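Local coordinates for protein glycoside Hydrolase (Bacteroides uniformis, PDB 5T99) that probably hydrolyses beta-galactosidic bonds in agarose-derived sugars, as a family 2 glycoside hydrolase of a human gut bacterium, at residues D298-F301 against K306-F309; D535-F540 against M548-W553. All coordinates share one frame; numbering follows the deposited sequence.

Contact 1: D298-F301 against K306-F309; sequences DGFF and KIRF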
ATOM      1  N   ASP A 298       0.743  27.695   4.980  1.00 22.38           N
ATOM      2  CA  ASP A 298       1.519  27.837   3.734  1.00 22.10           C
ATOM      3  C   ASP A 298       2.289  26.616   3.276  1.00 21.29           C
ATOM      4  O   ASP A 298       2.884  26.645   2.201  1.00 20.41           O
ATOM      5  CB  ASP A 298       2.469  29.027   3.848  1.00 22.55           C
ATOM      6  CG  ASP A 298       1.725  30.353   3.930  1.00 23.83           C
ATOM      7  OD1 ASP A 298       0.594  30.472   3.386  1.00 23.83           O
ATOM      8  OD2 ASP A 298       2.280  31.282   4.548  1.00 25.35           O
ATOM      9  N   GLY A 299       2.270  25.541   4.061  1.00 21.11           N
ATOM     10  CA  GLY A 299       2.892  24.284   3.630  1.00 20.58           C
ATOM     11  C   GLY A 299       3.244  23.328   4.741  1.00 19.91           C
ATOM     12  O   GLY A 299       2.986  23.594   5.918  1.00 20.08           O
ATOM     13  N   PHE A 300       3.839  22.210   4.338  1.00 19.36           N
ATOM     14  CA  PHE A 300       4.245  21.134   5.240  1.00 18.53           C
ATOM     15  C   PHE A 300       5.772  21.094   5.282  1.00 18.11           C
ATOM     16  O   PHE A 300       6.446  21.396   4.283  1.00 17.51           O
ATOM     17  CB  PHE A 300       3.676  19.781   4.767  1.00 18.42           C
ATOM     18  CG  PHE A 300       3.551  18.756   5.863  1.00 18.56           C
ATOM     19  CD1 PHE A 300       2.356  18.604   6.561  1.00 18.91           C
ATOM     20  CD2 PHE A 300       4.630  17.949   6.210  1.00 18.49           C
ATOM     21  CE1 PHE A 300       2.244  17.669   7.589  1.00 19.08           C
ATOM     22  CE2 PHE A 300       4.528  17.016   7.233  1.00 18.73           C
ATOM     23  CZ  PHE A 300       3.337  16.879   7.931  1.00 18.94           C
ATOM     24  N   PHE A 301       6.312  20.717   6.438  1.00 17.86           N
ATOM     25  CA  PHE A 301       7.745  20.750   6.669  1.00 18.17           C
ATOM     26  C   PHE A 301       8.234  19.440   7.277  1.00 18.13           C
ATOM     27  O   PHE A 301       7.643  18.937   8.227  1.00 17.68           O
ATOM     28  CB  PHE A 301       8.113  21.933   7.573  1.00 18.34           C
ATOM     29  CG  PHE A 301       7.813  23.270   6.962  1.00 18.44           C
ATOM     30  CD1 PHE A 301       8.805  23.990   6.304  1.00 18.70           C
ATOM     31  CD2 PHE A 301       6.525  23.809   7.033  1.00 18.82           C
ATOM     32  CE1 PHE A 301       8.523  25.229   5.719  1.00 19.08           C
ATOM     33  CE2 PHE A 301       6.227  25.035   6.441  1.00 18.92           C
ATOM     34  CZ  PHE A 301       7.232  25.750   5.784  1.00 19.22           C
ATOM     35  N   LYS A 306      10.677  22.655   3.608  1.00 28.38           N
ATOM     36  CA  LYS A 306       9.462  22.462   2.816  1.00 28.81           C
ATOM     37  C   LYS A 306       9.512  21.110   2.140  1.00 27.39           C
ATOM     38  O   LYS A 306      10.500  20.786   1.501  1.00 28.10           O
ATOM     39  CB  LYS A 306       9.330  23.528   1.723  1.00 31.25           C
ATOM     40  CG  LYS A 306       8.371  24.667   2.040  1.00 35.23           C
ATOM     41  CD  LYS A 306       6.924  24.346   1.625  1.00 36.42           C
ATOM     42  CE  LYS A 306       6.030  25.579   1.720  1.00 37.45           C
ATOM     43  NZ  LYS A 306       6.375  26.646   0.734  1.00 37.97           N
ATOM     44  N   ILE A 307       8.450  20.333   2.305  1.00 25.70           N
ATOM     45  CA  ILE A 307       8.239  19.088   1.578  1.00 24.84           C
ATOM     46  C   ILE A 307       7.007  19.301   0.694  1.00 24.04           C
ATOM     47  O   ILE A 307       6.094  20.031   1.073  1.00 23.04           O
ATOM     48  CB  ILE A 307       8.069  17.878   2.546  1.00 25.13           C
ATOM     49  CG1 ILE A 307       8.025  16.556   1.782  1.00 24.95           C
ATOM     50  CG2 ILE A 307       6.816  17.986   3.416  1.00 25.16           C
ATOM     51  CD1 ILE A 307       7.981  15.337   2.688  1.00 24.83           C
ATOM     52  N   ARG A 308       7.006  18.692  -0.489  1.00 24.06           N
ATOM     53  CA  ARG A 308       5.829  18.662  -1.357  1.00 24.57           C
ATOM     54  C   ARG A 308       5.443  17.225  -1.641  1.00 22.15           C
ATOM     55  O   ARG A 308       6.307  16.377  -1.832  1.00 22.36           O
ATOM     56  CB  ARG A 308       6.093  19.406  -2.664  1.00 27.37           C
ATOM     57  CG  ARG A 308       6.603  20.818  -2.429  1.00 30.67           C
ATOM     58  CD  ARG A 308       6.545  21.707  -3.660  1.00 32.87           C
ATOM     59  NE  ARG A 308       6.428  23.123  -3.282  1.00 36.04           N
ATOM     60  CZ  ARG A 308       5.304  23.736  -2.873  1.00 36.48           C
ATOM     61  NH1 ARG A 308       4.147  23.068  -2.760  1.00 36.34           N
ATOM     62  NH2 ARG A 308       5.339  25.038  -2.567  1.00 35.28           N
ATOM     63  N   PHE A 309       4.143  16.959  -1.690  1.00 20.10           N
ATOM     64  CA  PHE A 309       3.644  15.612  -1.922  1.00 18.90           C
ATOM     65  C   PHE A 309       3.468  15.322  -3.413  1.00 18.19           C
ATOM     66  O   PHE A 309       2.525  15.787  -4.054  1.00 18.46           O
ATOM     67  CB  PHE A 309       2.323  15.373  -1.173  1.00 18.67           C
ATOM     68  CG  PHE A 309       2.360  15.764   0.276  1.00 18.19           C
ATOM     69  CD1 PHE A 309       3.401  15.353   1.099  1.00 18.51           C
ATOM     70  CD2 PHE A 309       1.340  16.523   0.824  1.00 18.26           C
ATOM     71  CE1 PHE A 309       3.432  15.717   2.442  1.00 18.67           C
ATOM     72  CE2 PHE A 309       1.356  16.882   2.161  1.00 18.75           C
ATOM     73  CZ  PHE A 309       2.404  16.482   2.976  1.00 18.46           C
TER
HETATM   74  O   HOH W   1       4.129  21.902   1.532  1.00 14.18           O

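Contact 2: D535-F540 against M548-W553; sequences DIEFHF and MGEFIW. With GIF (D-galacto-isofagomine), chain C.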
ATOM      1  N   ASP A 535      -1.978  16.828 -16.499  1.00 21.94           N
ATOM      2  CA  ASP A 535      -1.507  18.159 -16.927  1.00 22.24           C
ATOM      3  C   ASP A 535      -2.269  19.283 -16.199  1.00 21.69           C
ATOM      4  O   ASP A 535      -1.686  20.316 -15.857  1.00 20.56           O
ATOM      5  CB  ASP A 535      -1.674  18.366 -18.459  1.00 22.70           C
ATOM      6  CG  ASP A 535      -1.249  17.150 -19.296  1.00 23.25           C
ATOM      7  OD1 ASP A 535      -0.529  17.311 -20.314  1.00 22.89           O
ATOM      8  OD2 ASP A 535      -1.666  16.026 -18.952  1.00 24.49           O
ATOM      9  N   ILE A 536      -3.571  19.068 -15.987  1.00 21.70           N
ATOM     10  CA  ILE A 536      -4.443  20.031 -15.304  1.00 22.43           C
ATOM     11  C   ILE A 536      -4.036  20.195 -13.832  1.00 21.70           C
ATOM     12  O   ILE A 536      -3.987  21.324 -13.331  1.00 21.46           O
ATOM     13  CB  ILE A 536      -5.944  19.619 -15.420  1.00 23.30           C
ATOM     14  CG1 ILE A 536      -6.439  19.749 -16.868  1.00 24.00           C
ATOM     15  CG2 ILE A 536      -6.842  20.422 -14.479  1.00 23.30           C
ATOM     16  CD1 ILE A 536      -6.566  21.179 -17.370  1.00 24.64           C
ATOM     17  N   GLU A 537      -3.743  19.090 -13.144  1.00 20.84           N
ATOM     18  CA  GLU A 537      -3.289  19.192 -11.747  1.00 20.57           C
ATOM     19  C   GLU A 537      -1.931  19.904 -11.660  1.00 20.55           C
ATOM     20  O   GLU A 537      -1.762  20.817 -10.842  1.00 19.69           O
ATOM     21  CB  GLU A 537      -3.217  17.829 -11.063  1.00 20.22           C
ATOM     22  CG  GLU A 537      -3.098  17.905  -9.540  1.00 20.57           C
ATOM     23  CD  GLU A 537      -4.285  18.549  -8.848  1.00 20.32           C
ATOM     24  OE1 GLU A 537      -5.439  18.341  -9.295  1.00 20.66           O
ATOM     25  OE2 GLU A 537      -4.058  19.246  -7.844  1.00 19.30           O
ATOM     26  N   PHE A 538      -0.987  19.508 -12.520  1.00 20.20           N
ATOM     27  CA  PHE A 538       0.339  20.148 -12.560  1.00 20.67           C
ATOM     28  C   PHE A 538       0.210  21.659 -12.707  1.00 21.42           C
ATOM     29  O   PHE A 538       0.866  22.418 -11.987  1.00 20.08           O
ATOM     30  CB  PHE A 538       1.223  19.617 -13.709  1.00 20.09           C
ATOM     31  CG  PHE A 538       1.477  18.132 -13.670  1.00 19.77           C
ATOM     32  CD1 PHE A 538       1.324  17.380 -12.494  1.00 19.53           C
ATOM     33  CD2 PHE A 538       1.891  17.487 -14.818  1.00 19.57           C
ATOM     34  CE1 PHE A 538       1.548  16.021 -12.489  1.00 19.76           C
ATOM     35  CE2 PHE A 538       2.129  16.118 -14.818  1.00 20.02           C
ATOM     36  CZ  PHE A 538       1.959  15.384 -13.657  1.00 20.19           C
ATOM     37  N   HIS A 539      -0.645  22.071 -13.643  1.00 22.41           N
ATOM     38  CA  HIS A 539      -0.898  23.476 -13.898  1.00 23.35           C
ATOM     39  C   HIS A 539      -1.384  24.197 -12.641  1.00 22.88           C
ATOM     40  O   HIS A 539      -0.806  25.213 -12.246  1.00 22.93           O
ATOM     41  CB  HIS A 539      -1.925  23.633 -15.023  1.00 25.14           C
ATOM     42  CG  HIS A 539      -2.170  25.054 -15.404  1.00 26.37           C
ATOM     43  ND1 HIS A 539      -3.368  25.694 -15.165  1.00 27.23           N
ATOM     44  CD2 HIS A 539      -1.355  25.973 -15.966  1.00 27.98           C
ATOM     45  CE1 HIS A 539      -3.289  26.940 -15.590  1.00 28.15           C
ATOM     46  NE2 HIS A 539      -2.076  27.138 -16.075  1.00 29.31           N
ATOM     47  N   PHE A 540      -2.427  23.665 -12.008  1.00 22.39           N
ATOM     48  CA  PHE A 540      -3.017  24.328 -10.840  1.00 22.08           C
ATOM     49  C   PHE A 540      -2.160  24.185  -9.569  1.00 21.92           C
ATOM     50  O   PHE A 540      -2.237  25.053  -8.697  1.00 22.01           O
ATOM     51  CB  PHE A 540      -4.480  23.900 -10.626  1.00 22.65           C
ATOM     52  CG  PHE A 540      -5.455  24.529 -11.611  1.00 22.78           C
ATOM     53  CD1 PHE A 540      -5.793  25.882 -11.515  1.00 22.80           C
ATOM     54  CD2 PHE A 540      -6.041  23.778 -12.635  1.00 23.11           C
ATOM     55  CE1 PHE A 540      -6.688  26.471 -12.415  1.00 22.87           C
ATOM     56  CE2 PHE A 540      -6.942  24.363 -13.536  1.00 22.99           C
ATOM     57  CZ  PHE A 540      -7.261  25.709 -13.428  1.00 22.43           C
ATOM     58  N   MET A 548       0.056  21.767  -0.663  1.00 16.85           N
ATOM     59  CA  MET A 548       1.198  20.969  -0.215  1.00 16.42           C
ATOM     60  C   MET A 548       1.571  19.895  -1.214  1.00 16.80           C
ATOM     61  O   MET A 548       2.697  19.368  -1.159  1.00 17.24           O
ATOM     62  CB  MET A 548       0.897  20.305   1.128  1.00 16.15           C
ATOM     63  CG  MET A 548       0.623  21.286   2.259  1.00 15.77           C
ATOM     64  SD  MET A 548       0.020  20.450   3.727  1.00 15.24           S
ATOM     65  CE  MET A 548      -0.409  21.855   4.747  1.00 15.02           C
ATOM     66  N   GLY A 549       0.625  19.552  -2.092  1.00 16.50           N
ATOM     67  CA  GLY A 549       0.845  18.579  -3.164  1.00 16.72           C
ATOM     68  C   GLY A 549      -0.435  17.863  -3.568  1.00 16.62           C
ATOM     69  O   GLY A 549      -1.541  18.340  -3.297  1.00 15.80           O
ATOM     70  N   GLU A 550      -0.266  16.698  -4.191  1.00 16.77           N
ATOM     71  CA  GLU A 550      -1.369  15.901  -4.684  1.00 16.97           C
ATOM     72  C   GLU A 550      -1.203  14.422  -4.368  1.00 17.06           C
ATOM     73  O   GLU A 550      -0.100  13.942  -4.137  1.00 17.38           O
ATOM     74  CB  GLU A 550      -1.513  16.078  -6.191  1.00 17.50           C
ATOM     75  CG  GLU A 550      -0.328  15.609  -7.032  1.00 17.93           C
ATOM     76  CD  GLU A 550      -0.627  15.664  -8.522  1.00 18.26           C
ATOM     77  OE1 GLU A 550      -1.689  15.141  -8.933  1.00 18.00           O
ATOM     78  OE2 GLU A 550       0.193  16.233  -9.277  1.00 18.06           O
ATOM     79  N   PHE A 551      -2.320  13.705  -4.379  1.00 17.08           N
ATOM     80  CA  PHE A 551      -2.321  12.270  -4.221  1.00 17.05           C
ATOM     81  C   PHE A 551      -3.207  11.694  -5.329  1.00 17.37           C
ATOM     82  O   PHE A 551      -4.429  11.832  -5.284  1.00 17.14           O
ATOM     83  CB  PHE A 551      -2.816  11.913  -2.819  1.00 17.47           C
ATOM     84  CG  PHE A 551      -1.812  12.218  -1.719  1.00 17.23           C
ATOM     85  CD1 PHE A 551      -0.931  11.240  -1.271  1.00 17.16           C
ATOM     86  CD2 PHE A 551      -1.744  13.488  -1.144  1.00 16.94           C
ATOM     87  CE1 PHE A 551      -0.011  11.516  -0.266  1.00 17.28           C
ATOM     88  CE2 PHE A 551      -0.820  13.771  -0.149  1.00 16.94           C
ATOM     89  CZ  PHE A 551       0.052  12.788   0.291  1.00 16.95           C
ATOM     90  N   ILE A 552      -2.590  11.067  -6.336  1.00 17.06           N
ATOM     91  CA  ILE A 552      -3.310  10.747  -7.572  1.00 16.64           C
ATOM     92  C   ILE A 552      -4.173   9.534  -7.361  1.00 16.49           C
ATOM     93  O   ILE A 552      -3.846   8.709  -6.530  1.00 16.58           O
ATOM     94  CB  ILE A 552      -2.365  10.539  -8.785  1.00 16.61           C
ATOM     95  CG1 ILE A 552      -1.704   9.148  -8.756  1.00 16.48           C
ATOM     96  CG2 ILE A 552      -1.364  11.693  -8.880  1.00 16.37           C
ATOM     97  CD1 ILE A 552      -0.710   8.906  -9.863  1.00 16.53           C
ATOM     98  N   TRP A 553      -5.278   9.448  -8.104  1.00 17.17           N
ATOM     99  CA  TRP A 553      -6.131   8.254  -8.122  1.00 17.60           C
ATOM    100  C   TRP A 553      -5.912   7.469  -9.437  1.00 17.96           C
ATOM    101  O   TRP A 553      -6.543   7.799 -10.434  1.00 18.03           O
ATOM    102  CB  TRP A 553      -7.620   8.644  -7.983  1.00 17.58           C
ATOM    103  CG  TRP A 553      -8.426   7.427  -7.705  1.00 17.94           C
ATOM    104  CD1 TRP A 553      -9.094   6.647  -8.606  1.00 17.80           C
ATOM    105  CD2 TRP A 553      -8.545   6.780  -6.441  1.00 17.84           C
ATOM    106  NE1 TRP A 553      -9.645   5.556  -7.966  1.00 17.72           N
ATOM    107  CE2 TRP A 553      -9.316   5.615  -6.636  1.00 17.87           C
ATOM    108  CE3 TRP A 553      -8.067   7.074  -5.156  1.00 17.69           C
ATOM    109  CZ2 TRP A 553      -9.631   4.748  -5.583  1.00 17.86           C
ATOM    110  CZ3 TRP A 553      -8.376   6.229  -4.124  1.00 17.76           C
ATOM    111  CH2 TRP A 553      -9.155   5.075  -4.333  1.00 17.83           C
TER
HETATM  112  C   GIF C 901     -12.992   7.891  -4.181  1.00 18.07           C
HETATM  113  N   GIF C 901     -13.017   8.983  -5.142  1.00 18.35           N
HETATM  114  O   GIF C 901     -12.782   8.160  -9.461  1.00 18.41           O
HETATM  115  C1  GIF C 901     -12.245   6.705  -4.758  1.00 17.93           C
HETATM  116  O1  GIF C 901     -14.091   5.904  -6.072  1.00 18.58           O
HETATM  117  C2  GIF C 901     -12.741   6.357  -6.160  1.00 18.30           C
HETATM  118  O2  GIF C 901     -12.419   5.580  -3.900  1.00 16.65           O
HETATM  119  C3  GIF C 901     -12.661   7.556  -7.099  1.00 18.41           C
HETATM  120  C4  GIF C 901     -13.421   8.744  -6.517  1.00 18.45           C
HETATM  121  C5  GIF C 901     -13.210   7.203  -8.482  1.00 18.53           C

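Contact 1: D298-F301 against K306-F309
Phe309 brings its CZ over one face of the Phe300 ring, 3.8 Å from Phe300 CG, while Ile307 CG2 reaches the ring's edge at 3.5 Å from Phe300 CD2. The two rings meet obliquely, with planes 55° apart. With CG anti to the backbone N (chi1 -156°), the Phe300 ring runs beside Ile307 on the same face of the sheet. Losing the ring to an alanine here is likely to open a gap beside Phe309 CZ and leave the Ile307 CG2 methyl without its aromatic neighbour. The other face carries Phe301 and Lys306, a non-hydrogen-bonded pair: Phe301 CE1 lies 3.7 Å from Lys306 CG, and the bent lysine chain then passes over Gly299, with CE 3.4 Å from the carbonyl O of Asp298. The backbones are joined by one nearly straight bond, Ile307 N to Phe300 O (3.0 Å, 174° at the hydrogen). Beyond it the strands splay, and a water bridges the two backbones, accepting from Phe300 N and donating to Ile307 O (2.8 Å each). These residues form the beta hairpin of strands 299-302 and 305-313; its Phe300 and Phe309 side chains pack on Ile410 and Met411 of barrel strand 409-416, and strand 293-296 flanks Phe301.

Contact 2: D535-F540 against M548-W553
Glu550 reaches from a strand of the TIM barrel to the helix that precedes it in the chain, where its carboxylate meets Glu537 and Phe538. This helix-strand contact is small, burying 129 Å² in all, and its tight part is the Glu550 carboxylate; the backbones stay apart, with Glu537 CA 8.0 Å from Glu550 CA. Glu550 OE1 lies 3.2 Å from the CG methylene of Glu537, and OE2 sits in the plane of the Phe538 ring at its edge, 3.5 Å from CE1, with ring and carboxylate planes 74° apart. The two glutamate side chains run antiparallel: a bend at chi2 (63°) turns the Glu537 carboxylate away from the neighbouring one, its OE2 4.9 Å from Glu550 OE1, and presents the CG methylene instead. No hydrogen bond spans the segments, and each acid is held by other partners, Glu550 OE1 by Thr495 and Glu537 by Tyr478, Tyr532 and Gln541; if both acids are ionised, these bonds would probably offset some of their mutual repulsion. The looser side of the helix carries Ile536, His539 and Phe540, all partly exposed and without contact to the strand. At the far end of 548-553 lies the sugar pocket, where Trp553 turns one face to the bound D-galacto-isofagomine: ligand atom C1 stands 3.4 Å above the indole plane, toward its rim, and ligand O2 is 3.3 Å from Trp553 CH2.

Overall arrangement
From the N terminus, the chain reaches contact 1 first, where 298-301 turns back on 306-309 and closes a tight hairpin turn. It then builds most of the barrel before contact 2, where 535-540 and 548-553 close the connection between a helix and its following strand. The two loops therefore neither nest nor cross, and their centres lie about 14 Å apart. They join laterally: strand 305-313 pairs in parallel with strand 549-552, with probable hydrogen bonds from Phe309 N to Met548 O and from Glu550 N to Phe309 O. Together they tie the hairpin and helix 534-543 to neighbouring barrel strands, and strand 549-552 leads on to Trp553 of the ligand pocket.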